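Local structure of mosquitocidal toxin (Lysinibacillus sphaericus, 2VSE) at residues F111-R116 against E168-G173; I379-D384 against V394-N399; I433-T438 against L470-Y475; T722-F727 against T815-Y820. The protein probably kills mosquitoes as a holotoxin that joins an ADP-ribosyltransferase to four ricin-B-like lectin domains. All blocks are in the same frame, centred on the assembly; numbering follows the deposited sequence.

Contact 1. Residues F111-R116 against E168-G173; sequences FVSTTR and EITFPG
Two antiparallel strands of the ADP-ribosyltransferase domain, 111-116 and 168-172, pair here. Ser113 and Glu168, with Arg68 on the next strand, are consistent with the arginine-serine-glutamate signature of cholera-toxin-like members of the family. Val112 and Phe171 form one hydrogen-bonded pair, with Phe171 N to Val112 O at 2.7 Å. Thr114 and Ile169 form the other. Ile169 O is gripped twice: Thr114 N lies nearly on the line of its C=O bond at 2.8 Å, and Thr114 OG1 comes in more from the side at 2.7 Å. The hydroxyl reaches it because OG1 sits between the backbone N and the carbonyl carbon (chi1 61°). The same OG1 lies in the ring plane of Phe171, at its edge, 3.7 Å from CE2. On the other face of the sheet, Thr170 OG1 donates to Ser113 OG at 3.0 Å. Ser113 OG faces Glu168 OE2; the modelled spacing is too short to be trusted. Phe111 CB packs on Thr170 CG2 at 3.6 Å, and Pro172 CG meets the edge of its ring, in plane. Helix 99-105 lies over this face, with Tyr102 OH bonded to Ser113 OG. Strand 66-70 extends the sheet beside 111-116, and helix 24-33 touches Phe111 and Pro172.

Contact 2. Residues I379-D384 against V394-N399; sequences ILDLKD and VVSSEN
Ile379 and Ser396 begin the tight part of this beta hairpin of a ricin-type lectin domain. Ile379 N donates to Ser396 O at 2.8 Å, and Ser396 N returns a bond to Ile379 O. Asp381 and Val394 form a second hydrogen-bonded pair, with Val394 N to Asp381 O at 2.8 Å. Ser396 OG, between its backbone N and carbonyl carbon (chi1 87°), donates to Asp381 OD2 at 3.0 Å, on the anti lone pair of OD2, turned away from OD1. Leu382 N meets Asp381 OD1 from above the carboxylate plane at 2.8 Å. These bonds, and one from Ser403 OG to OD1, fix the rotation of the carboxylate. The solvent side is looser. The amide of Asn399 stands nearly upright to the carboxylate, 82° between planes, and a water sits between the two, 2.7 Å from Asn399 OD1. Ile379 CD1 rests on Glu398 CB at 3.6 Å, while Lys383 touches Val394 CG1 with its CB and its extended chain leads the amine off from the hairpin. Leu380 packs inward on Phe370 of strand 368-372. Its carbonyl takes the indole N-H of Trp406 on strand 406-410, the tryptophan of a Gln-x-Trp motif that is a hallmark of ricin-type beta-trefoils.

Contact 3. Residues I433-T438 against L470-Y475; sequences IEQIST and LKYPNY
Thr438 wedges against Tyr472 and Tyr475 in a surface contact between a hairpin tip and a loop of the second lectin domain. The tip follows strand 431-436, and the loop joins strands 464-469 and 476-479. A type I turn from Tyr472 to Tyr475 brings both rings to the threonine. Thr438 CG2 stands over the centre of the Tyr472 ring, 4.0 Å from its centroid and 3° off the normal. With OG1 between the backbone N and the carbonyl carbon (chi1 53°), this methyl is anti to that carbon. Thr438 CB lies over the Tyr475 face, nearer the rim, 4.0 Å from CZ. Lys471 CG lies over the opposite face of Tyr472, toward the rim, so the ring has an aliphatic group on each side. Gln435 OE1 comes to the Tyr472 edge in plane, 3.5 Å from CD2, with amide and ring planes 77° apart. Gln435 NE2 donates to a lone pair of Thr438 O at 2.8 Å, and OE1 bonds to Ser469 OG. No hydrogen bond joins the two segments. The contact rests on CH-pi and edge contacts, while the glutamine, through Ser469, ties the tip to the end of strand 464-469, where the loop begins.

Contact 4. Residues T722-F727 against T815-Y820; sequences TQAVIF and TPIITY
The flat group at the centre of this contact is the peptide joining Val725 to Ile726, since no aromatic ring meets another residue across it. Ile817 lies over one face of that peptide. Its CG1 is 3.7 Å from Val725 C, and its CD1 is 3.8 Å from Ile726 N. CG1 is anti to the carbonyl carbon (chi1 -47°), which lays the branch across the peptide. At the edge of the same peptide, Ile726 N donates to Thr815 O at 2.9 Å, close to the direction of the C=O bond. The second backbone bond runs the other way. Ile817 N points at Ala724 O in an almost straight N-H...O bond, 178°, at 3.1 Å, but stands well above the plane of that carbonyl. Between the two bonds Val725 and Pro816 come together, their CA atoms 4.1 Å apart, in a single bridge. Side chains fill in around it. Ala724 CB packs on Ile817 CG1 at 3.9 Å. Ile726 CD1 meets Ile817 CD1, the two side chains crossing near a right angle. Ile726 CG2 runs alongside Thr815 CB, while Thr815 OG1 turns to Ala812 O. Trp830 of strand 830-834 touches both Ile726 and Ile817. Two backbone bonds thus fix the crossing of two hairpins in this beta-trefoil lectin domain, and the buried surface beside them is aliphatic, with the threonine hydroxyl satisfied by its own loop.

In the fold
The four contacts follow one another along the chain; none nests in or crosses another. Contact 1 comes first and closes a span of 51 residues inside the ADP-ribosyltransferase domain. Contact 2 closes a short hairpin in the first lectin domain. Contact 3 spans 31 residues and ties a hairpin tip to a later loop in the second. Contact 4 closes the longest span, 87 residues, and joins an early and a late hairpin of the C-terminal lectin domain. None touches another. Contacts 2 and 4 lie on opposite sides of the chain's centre, their centres about 85 Å apart. The centre of contact 1 lies nearest, about 13 Å away, and the three lectin contacts lie farther out.

Contact 1. Residues F111-R116 against E168-G173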
# COMPACT_ATOMS: atom_id res chain seq x y z
N PHE A 111 -9.55 4.80 2.40
CA PHE A 111 -9.23 5.96 1.58
C PHE A 111 -8.38 7.00 2.30
O PHE A 111 -8.52 7.23 3.51
CB PHE A 111 -10.51 6.59 1.02
CG PHE A 111 -11.35 5.63 0.24
CD1 PHE A 111 -10.90 5.11 -0.97
CD2 PHE A 111 -12.58 5.21 0.74
CE1 PHE A 111 -11.67 4.20 -1.68
CE2 PHE A 111 -13.37 4.30 0.04
CZ PHE A 111 -12.92 3.80 -1.17
N VAL A 112 -7.49 7.60 1.54
CA VAL A 112 -6.67 8.70 2.03
C VAL A 112 -6.78 9.77 0.97
O VAL A 112 -6.50 9.50 -0.20
CB VAL A 112 -5.19 8.26 2.22
CG1 VAL A 112 -4.29 9.47 2.48
CG2 VAL A 112 -5.07 7.25 3.34
N SER A 113 -7.20 10.96 1.37
CA SER A 113 -7.33 12.05 0.40
C SER A 113 -6.15 13.03 0.34
O SER A 113 -5.40 13.20 1.31
CB SER A 113 -8.65 12.79 0.60
OG SER A 113 -9.72 11.99 0.13
N THR A 114 -6.00 13.64 -0.84
CA THR A 114 -5.01 14.67 -1.12
C THR A 114 -5.74 15.74 -1.92
O THR A 114 -6.84 15.49 -2.42
CB THR A 114 -3.90 14.12 -2.01
OG1 THR A 114 -4.46 13.68 -3.25
CG2 THR A 114 -3.18 12.96 -1.32
N THR A 115 -5.14 16.93 -2.05
CA THR A 115 -5.67 17.99 -2.91
C THR A 115 -4.64 18.48 -3.93
O THR A 115 -3.47 18.65 -3.60
CB THR A 115 -6.26 19.18 -2.08
OG1 THR A 115 -6.99 20.07 -2.94
CG2 THR A 115 -5.17 19.96 -1.34
N ARG A 116 -5.09 18.70 -5.17
CA ARG A 116 -4.22 19.15 -6.26
C ARG A 116 -3.50 20.42 -5.86
O ARG A 116 -4.07 21.25 -5.15
CB ARG A 116 -5.00 19.46 -7.54
CG ARG A 116 -5.88 18.34 -8.08
CD ARG A 116 -6.41 18.68 -9.49
NE ARG A 116 -5.41 18.34 -10.52
CZ ARG A 116 -4.99 19.16 -11.49
NH1 ARG A 116 -5.49 20.39 -11.62
NH2 ARG A 116 -4.08 18.74 -12.36
N GLU A 168 -9.95 17.41 -4.85
CA GLU A 168 -9.67 16.22 -4.05
C GLU A 168 -9.29 15.02 -4.93
O GLU A 168 -10.00 14.68 -5.87
CB GLU A 168 -10.83 15.88 -3.09
CG GLU A 168 -10.51 14.73 -2.10
CD GLU A 168 -11.40 14.72 -0.85
OE1 GLU A 168 -12.13 15.72 -0.61
OE2 GLU A 168 -11.36 13.72 -0.09
N ILE A 169 -8.15 14.42 -4.63
CA ILE A 169 -7.72 13.17 -5.25
C ILE A 169 -7.56 12.15 -4.13
O ILE A 169 -6.87 12.42 -3.15
CB ILE A 169 -6.38 13.30 -6.04
CG1 ILE A 169 -6.41 14.48 -7.03
CG2 ILE A 169 -6.01 11.95 -6.71
CD1 ILE A 169 -7.45 14.41 -8.15
N THR A 170 -8.21 11.00 -4.29
CA THR A 170 -8.34 10.01 -3.22
C THR A 170 -7.59 8.71 -3.54
O THR A 170 -7.69 8.18 -4.65
CB THR A 170 -9.84 9.70 -2.96
OG1 THR A 170 -10.50 10.91 -2.56
CG2 THR A 170 -10.00 8.67 -1.86
N PHE A 171 -6.88 8.18 -2.55
CA PHE A 171 -6.06 6.99 -2.76
C PHE A 171 -6.55 5.77 -1.95
O PHE A 171 -6.45 5.76 -0.72
CB PHE A 171 -4.59 7.29 -2.44
CG PHE A 171 -3.91 8.15 -3.46
CD1 PHE A 171 -3.08 7.58 -4.41
CD2 PHE A 171 -4.09 9.53 -3.46
CE1 PHE A 171 -2.44 8.38 -5.37
CE2 PHE A 171 -3.45 10.32 -4.40
CZ PHE A 171 -2.62 9.75 -5.36
N PRO A 172 -7.09 4.75 -2.64
CA PRO A 172 -7.51 3.56 -1.92
C PRO A 172 -6.30 2.78 -1.45
O PRO A 172 -5.43 2.44 -2.25
CB PRO A 172 -8.29 2.76 -2.98
CG PRO A 172 -8.57 3.74 -4.09
CD PRO A 172 -7.37 4.64 -4.08
N GLY A 173 -6.25 2.50 -0.15
CA GLY A 173 -5.10 1.81 0.43
C GLY A 173 -3.96 2.75 0.80
O GLY A 173 -2.88 2.28 1.19

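Contact 2. Residues I379-D384 against V394-N399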
# COMPACT_ATOMS: atom_id res chain seq x y z
N ILE A 379 34.81 23.56 -17.46
CA ILE A 379 33.68 22.72 -17.06
C ILE A 379 34.10 21.28 -16.73
O ILE A 379 34.94 20.69 -17.41
CB ILE A 379 32.57 22.77 -18.15
CG1 ILE A 379 31.93 24.16 -18.17
CG2 ILE A 379 31.49 21.74 -17.90
CD1 ILE A 379 31.81 24.78 -19.55
N LEU A 380 33.52 20.75 -15.66
CA LEU A 380 33.80 19.41 -15.17
C LEU A 380 33.32 18.35 -16.16
O LEU A 380 32.15 18.34 -16.54
CB LEU A 380 33.12 19.20 -13.82
CG LEU A 380 33.52 17.97 -13.01
CD1 LEU A 380 34.99 18.04 -12.56
CD2 LEU A 380 32.61 17.83 -11.80
N ASP A 381 34.24 17.47 -16.55
CA ASP A 381 34.05 16.56 -17.68
C ASP A 381 34.86 15.28 -17.46
O ASP A 381 35.68 15.19 -16.54
CB ASP A 381 34.51 17.27 -18.96
CG ASP A 381 33.81 16.76 -20.23
OD1 ASP A 381 33.07 15.76 -20.17
OD2 ASP A 381 34.02 17.37 -21.30
N LEU A 382 34.61 14.27 -18.30
CA LEU A 382 35.40 13.04 -18.36
C LEU A 382 36.38 13.14 -19.54
O LEU A 382 35.99 13.56 -20.63
CB LEU A 382 34.50 11.82 -18.56
CG LEU A 382 33.36 11.48 -17.58
CD1 LEU A 382 32.46 10.42 -18.19
CD2 LEU A 382 33.87 11.00 -16.24
N LYS A 383 37.63 12.74 -19.32
CA LYS A 383 38.66 12.82 -20.36
C LYS A 383 38.23 12.13 -21.66
O LYS A 383 37.82 10.97 -21.66
CB LYS A 383 39.98 12.22 -19.86
CG LYS A 383 41.17 12.41 -20.79
CD LYS A 383 42.41 11.78 -20.20
CE LYS A 383 43.64 12.06 -21.05
NZ LYS A 383 44.86 11.56 -20.37
N ASP A 384 38.32 12.88 -22.76
CA ASP A 384 37.95 12.42 -24.12
C ASP A 384 36.51 11.90 -24.21
O ASP A 384 36.11 11.34 -25.23
CB ASP A 384 38.93 11.35 -24.63
CG ASP A 384 40.34 11.90 -24.84
OD1 ASP A 384 40.49 13.04 -25.35
OD2 ASP A 384 41.31 11.19 -24.50
N VAL A 394 38.35 15.51 -15.75
CA VAL A 394 39.12 16.66 -16.22
C VAL A 394 38.28 17.92 -16.23
O VAL A 394 37.08 17.90 -15.98
CB VAL A 394 39.69 16.46 -17.66
CG1 VAL A 394 40.68 15.30 -17.71
CG2 VAL A 394 38.57 16.29 -18.69
N VAL A 395 38.94 19.03 -16.54
CA VAL A 395 38.25 20.27 -16.82
C VAL A 395 38.40 20.50 -18.33
O VAL A 395 39.45 20.18 -18.91
CB VAL A 395 38.81 21.41 -15.93
CG1 VAL A 395 39.76 22.30 -16.68
CG2 VAL A 395 37.67 22.20 -15.29
N SER A 396 37.34 20.99 -18.97
CA SER A 396 37.38 21.26 -20.42
C SER A 396 36.40 22.36 -20.82
O SER A 396 35.49 22.71 -20.06
CB SER A 396 37.11 19.99 -21.23
OG SER A 396 35.72 19.78 -21.43
N SER A 397 36.59 22.91 -22.02
CA SER A 397 35.71 23.96 -22.52
C SER A 397 34.35 23.38 -22.89
O SER A 397 34.23 22.18 -23.13
CB SER A 397 36.35 24.73 -23.69
OG SER A 397 36.57 23.90 -24.81
N GLU A 398 33.34 24.26 -22.94
CA GLU A 398 31.95 23.85 -23.13
C GLU A 398 31.67 23.03 -24.39
O GLU A 398 32.08 23.40 -25.50
CB GLU A 398 31.02 25.07 -23.07
CG GLU A 398 29.54 24.69 -22.93
CD GLU A 398 28.78 25.58 -21.97
OE1 GLU A 398 27.98 25.04 -21.19
OE2 GLU A 398 28.98 26.82 -21.99
N ASN A 399 30.96 21.92 -24.18
CA ASN A 399 30.62 20.94 -25.20
C ASN A 399 29.12 20.85 -25.41
O ASN A 399 28.34 21.26 -24.54
CB ASN A 399 31.08 19.56 -24.73
CG ASN A 399 32.44 19.16 -25.26
OD1 ASN A 399 33.05 18.20 -24.77
ND2 ASN A 399 32.94 19.89 -26.27
O HOH W 1 35.03 16.84 -23.45

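Contact 3. Residues I433-T438 against L470-Y475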
# COMPACT_ATOMS: atom_id res chain seq x y z
N ILE A 433 13.43 -16.55 -0.89
CA ILE A 433 14.56 -16.93 -0.05
C ILE A 433 14.05 -17.65 1.20
O ILE A 433 13.35 -17.05 2.03
CB ILE A 433 15.42 -15.72 0.32
CG1 ILE A 433 15.86 -14.94 -0.94
CG2 ILE A 433 16.62 -16.16 1.18
CD1 ILE A 433 16.85 -13.82 -0.69
N GLU A 434 14.42 -18.92 1.33
CA GLU A 434 13.97 -19.78 2.41
C GLU A 434 15.11 -20.25 3.30
O GLU A 434 16.19 -20.62 2.82
CB GLU A 434 13.22 -20.98 1.82
CG GLU A 434 12.89 -22.10 2.79
CD GLU A 434 12.25 -23.27 2.10
OE1 GLU A 434 12.95 -24.30 1.90
OE2 GLU A 434 11.06 -23.17 1.74
N GLN A 435 14.88 -20.22 4.61
CA GLN A 435 15.85 -20.74 5.55
C GLN A 435 15.53 -22.19 5.91
O GLN A 435 14.52 -22.49 6.55
CB GLN A 435 15.88 -19.88 6.79
CG GLN A 435 17.08 -20.17 7.68
CD GLN A 435 16.87 -19.67 9.08
OE1 GLN A 435 15.73 -19.42 9.49
NE2 GLN A 435 17.96 -19.52 9.84
N ILE A 436 16.41 -23.10 5.50
CA ILE A 436 16.22 -24.48 5.89
C ILE A 436 17.30 -24.88 6.92
O ILE A 436 18.42 -24.33 6.90
CB ILE A 436 16.06 -25.41 4.66
CG1 ILE A 436 15.30 -26.67 5.04
CG2 ILE A 436 17.40 -25.67 3.98
CD1 ILE A 436 14.10 -26.95 4.16
N SER A 437 16.95 -25.79 7.83
CA SER A 437 17.64 -25.94 9.12
C SER A 437 17.92 -24.54 9.74
O SER A 437 17.00 -23.73 9.85
CB SER A 437 18.90 -26.82 9.02
OG SER A 437 19.81 -26.34 8.04
N THR A 438 19.17 -24.26 10.12
CA THR A 438 19.49 -22.95 10.70
C THR A 438 20.52 -22.21 9.88
O THR A 438 20.36 -21.02 9.62
CB THR A 438 20.01 -23.04 12.16
OG1 THR A 438 21.11 -23.96 12.23
CG2 THR A 438 18.89 -23.46 13.12
N LEU A 470 12.76 -15.34 10.78
CA LEU A 470 11.62 -15.23 11.68
C LEU A 470 11.57 -16.40 12.67
O LEU A 470 11.34 -16.20 13.87
CB LEU A 470 10.33 -15.11 10.88
CG LEU A 470 9.10 -14.61 11.63
CD1 LEU A 470 9.36 -13.21 12.20
CD2 LEU A 470 7.89 -14.62 10.71
N LYS A 471 11.78 -17.62 12.18
CA LYS A 471 11.78 -18.80 13.05
C LYS A 471 12.99 -18.84 14.00
O LYS A 471 12.88 -19.38 15.10
CB LYS A 471 11.70 -20.10 12.25
CG LYS A 471 11.25 -21.31 13.07
CD LYS A 471 9.73 -21.45 13.07
CE LYS A 471 9.28 -22.69 13.83
NZ LYS A 471 8.86 -22.40 15.23
N TYR A 472 14.12 -18.28 13.58
CA TYR A 472 15.37 -18.33 14.36
C TYR A 472 16.05 -16.96 14.48
O TYR A 472 17.01 -16.68 13.76
CB TYR A 472 16.33 -19.37 13.76
CG TYR A 472 15.74 -20.76 13.66
CD1 TYR A 472 15.59 -21.55 14.80
CD2 TYR A 472 15.32 -21.28 12.43
CE1 TYR A 472 15.04 -22.83 14.72
CE2 TYR A 472 14.77 -22.56 12.34
CZ TYR A 472 14.63 -23.33 13.49
OH TYR A 472 14.08 -24.59 13.42
N PRO A 473 15.57 -16.12 15.42
CA PRO A 473 15.97 -14.70 15.48
C PRO A 473 17.47 -14.50 15.70
O PRO A 473 18.01 -13.47 15.28
CB PRO A 473 15.18 -14.16 16.68
CG PRO A 473 14.10 -15.16 16.93
CD PRO A 473 14.63 -16.48 16.50
N ASN A 474 18.14 -15.46 16.33
CA ASN A 474 19.59 -15.44 16.51
C ASN A 474 20.39 -15.51 15.21
O ASN A 474 21.58 -15.19 15.19
CB ASN A 474 20.04 -16.59 17.39
CG ASN A 474 19.94 -16.27 18.87
OD1 ASN A 474 20.36 -15.20 19.31
ND2 ASN A 474 19.39 -17.20 19.64
N TYR A 475 19.76 -15.96 14.14
CA TYR A 475 20.45 -16.10 12.87
C TYR A 475 20.00 -15.04 11.89
O TYR A 475 18.81 -14.74 11.77
CB TYR A 475 20.28 -17.50 12.28
CG TYR A 475 20.86 -18.60 13.14
CD1 TYR A 475 22.07 -19.21 12.80
CD2 TYR A 475 20.21 -19.03 14.30
CE1 TYR A 475 22.62 -20.23 13.60
CE2 TYR A 475 20.74 -20.03 15.10
CZ TYR A 475 21.94 -20.64 14.75
OH TYR A 475 22.45 -21.65 15.56

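Contact 4. Residues T722-F727 against T815-Y820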
# COMPACT_ATOMS: atom_id res chain seq x y z
N THR A 722 -49.82 -2.24 3.87
CA THR A 722 -50.02 -3.67 4.12
C THR A 722 -48.94 -4.53 3.49
O THR A 722 -48.60 -5.57 4.04
CB THR A 722 -51.38 -4.16 3.62
OG1 THR A 722 -51.54 -3.74 2.25
CG2 THR A 722 -52.50 -3.60 4.48
N GLN A 723 -48.40 -4.10 2.35
CA GLN A 723 -47.48 -4.93 1.54
C GLN A 723 -46.30 -4.14 0.99
O GLN A 723 -46.41 -2.94 0.74
CB GLN A 723 -48.20 -5.54 0.34
CG GLN A 723 -49.42 -6.42 0.67
CD GLN A 723 -50.24 -6.76 -0.58
OE1 GLN A 723 -50.14 -6.09 -1.61
NE2 GLN A 723 -51.03 -7.82 -0.49
N ALA A 724 -45.18 -4.82 0.79
CA ALA A 724 -44.07 -4.25 0.06
C ALA A 724 -44.30 -4.51 -1.42
O ALA A 724 -44.73 -5.61 -1.79
CB ALA A 724 -42.75 -4.86 0.49
N VAL A 725 -44.02 -3.52 -2.26
CA VAL A 725 -44.08 -3.67 -3.71
C VAL A 725 -42.84 -3.06 -4.33
O VAL A 725 -42.06 -2.37 -3.64
CB VAL A 725 -45.33 -2.96 -4.33
CG1 VAL A 725 -46.65 -3.55 -3.77
CG2 VAL A 725 -45.25 -1.43 -4.14
N ILE A 726 -42.67 -3.26 -5.64
CA ILE A 726 -41.61 -2.58 -6.40
C ILE A 726 -42.24 -1.41 -7.12
O ILE A 726 -43.38 -1.49 -7.54
CB ILE A 726 -40.94 -3.53 -7.44
CG1 ILE A 726 -39.51 -3.10 -7.76
CG2 ILE A 726 -41.78 -3.59 -8.75
CD1 ILE A 726 -38.50 -3.27 -6.64
N PHE A 727 -41.51 -0.32 -7.30
CA PHE A 727 -42.08 0.88 -7.92
C PHE A 727 -40.95 1.85 -8.29
O PHE A 727 -39.92 1.88 -7.61
CB PHE A 727 -43.04 1.57 -6.93
CG PHE A 727 -44.02 2.51 -7.59
CD1 PHE A 727 -45.31 2.09 -7.90
CD2 PHE A 727 -43.66 3.82 -7.90
CE1 PHE A 727 -46.22 2.95 -8.51
CE2 PHE A 727 -44.56 4.68 -8.51
CZ PHE A 727 -45.86 4.24 -8.82
N THR A 815 -45.81 -4.46 -8.70
CA THR A 815 -45.56 -5.89 -8.58
C THR A 815 -45.11 -6.13 -7.14
O THR A 815 -44.20 -5.47 -6.66
CB THR A 815 -44.45 -6.33 -9.55
OG1 THR A 815 -44.82 -5.97 -10.89
CG2 THR A 815 -44.23 -7.82 -9.46
N PRO A 816 -45.78 -7.04 -6.42
CA PRO A 816 -45.42 -7.31 -5.02
C PRO A 816 -44.00 -7.85 -4.85
O PRO A 816 -43.45 -8.44 -5.79
CB PRO A 816 -46.43 -8.38 -4.60
CG PRO A 816 -46.93 -8.94 -5.82
CD PRO A 816 -46.93 -7.85 -6.84
N ILE A 817 -43.43 -7.65 -3.66
CA ILE A 817 -42.22 -8.35 -3.24
C ILE A 817 -42.73 -9.57 -2.52
O ILE A 817 -43.65 -9.46 -1.70
CB ILE A 817 -41.36 -7.44 -2.31
CG1 ILE A 817 -41.21 -6.03 -2.88
CG2 ILE A 817 -39.97 -8.02 -2.04
CD1 ILE A 817 -40.36 -5.93 -4.16
N ILE A 818 -42.20 -10.74 -2.88
CA ILE A 818 -42.51 -12.01 -2.18
C ILE A 818 -41.22 -12.48 -1.50
O ILE A 818 -40.18 -11.79 -1.60
CB ILE A 818 -43.04 -13.11 -3.14
CG1 ILE A 818 -42.04 -13.39 -4.26
CG2 ILE A 818 -44.43 -12.74 -3.70
CD1 ILE A 818 -42.20 -14.75 -4.90
N THR A 819 -41.28 -13.62 -0.81
CA THR A 819 -40.02 -14.27 -0.42
C THR A 819 -39.97 -15.60 -1.13
O THR A 819 -40.98 -16.26 -1.26
CB THR A 819 -39.87 -14.50 1.07
OG1 THR A 819 -41.04 -15.13 1.58
CG2 THR A 819 -39.61 -13.18 1.81
N TYR A 820 -38.78 -15.99 -1.56
CA TYR A 820 -38.62 -17.16 -2.39
C TYR A 820 -37.26 -17.74 -2.10
O TYR A 820 -36.40 -17.05 -1.54
CB TYR A 820 -38.74 -16.75 -3.88
CG TYR A 820 -39.14 -17.90 -4.77
CD1 TYR A 820 -40.36 -18.51 -4.61
CD2 TYR A 820 -38.27 -18.41 -5.72
CE1 TYR A 820 -40.73 -19.59 -5.40
CE2 TYR A 820 -38.62 -19.49 -6.50
CZ TYR A 820 -39.86 -20.07 -6.34
OH TYR A 820 -40.24 -21.15 -7.12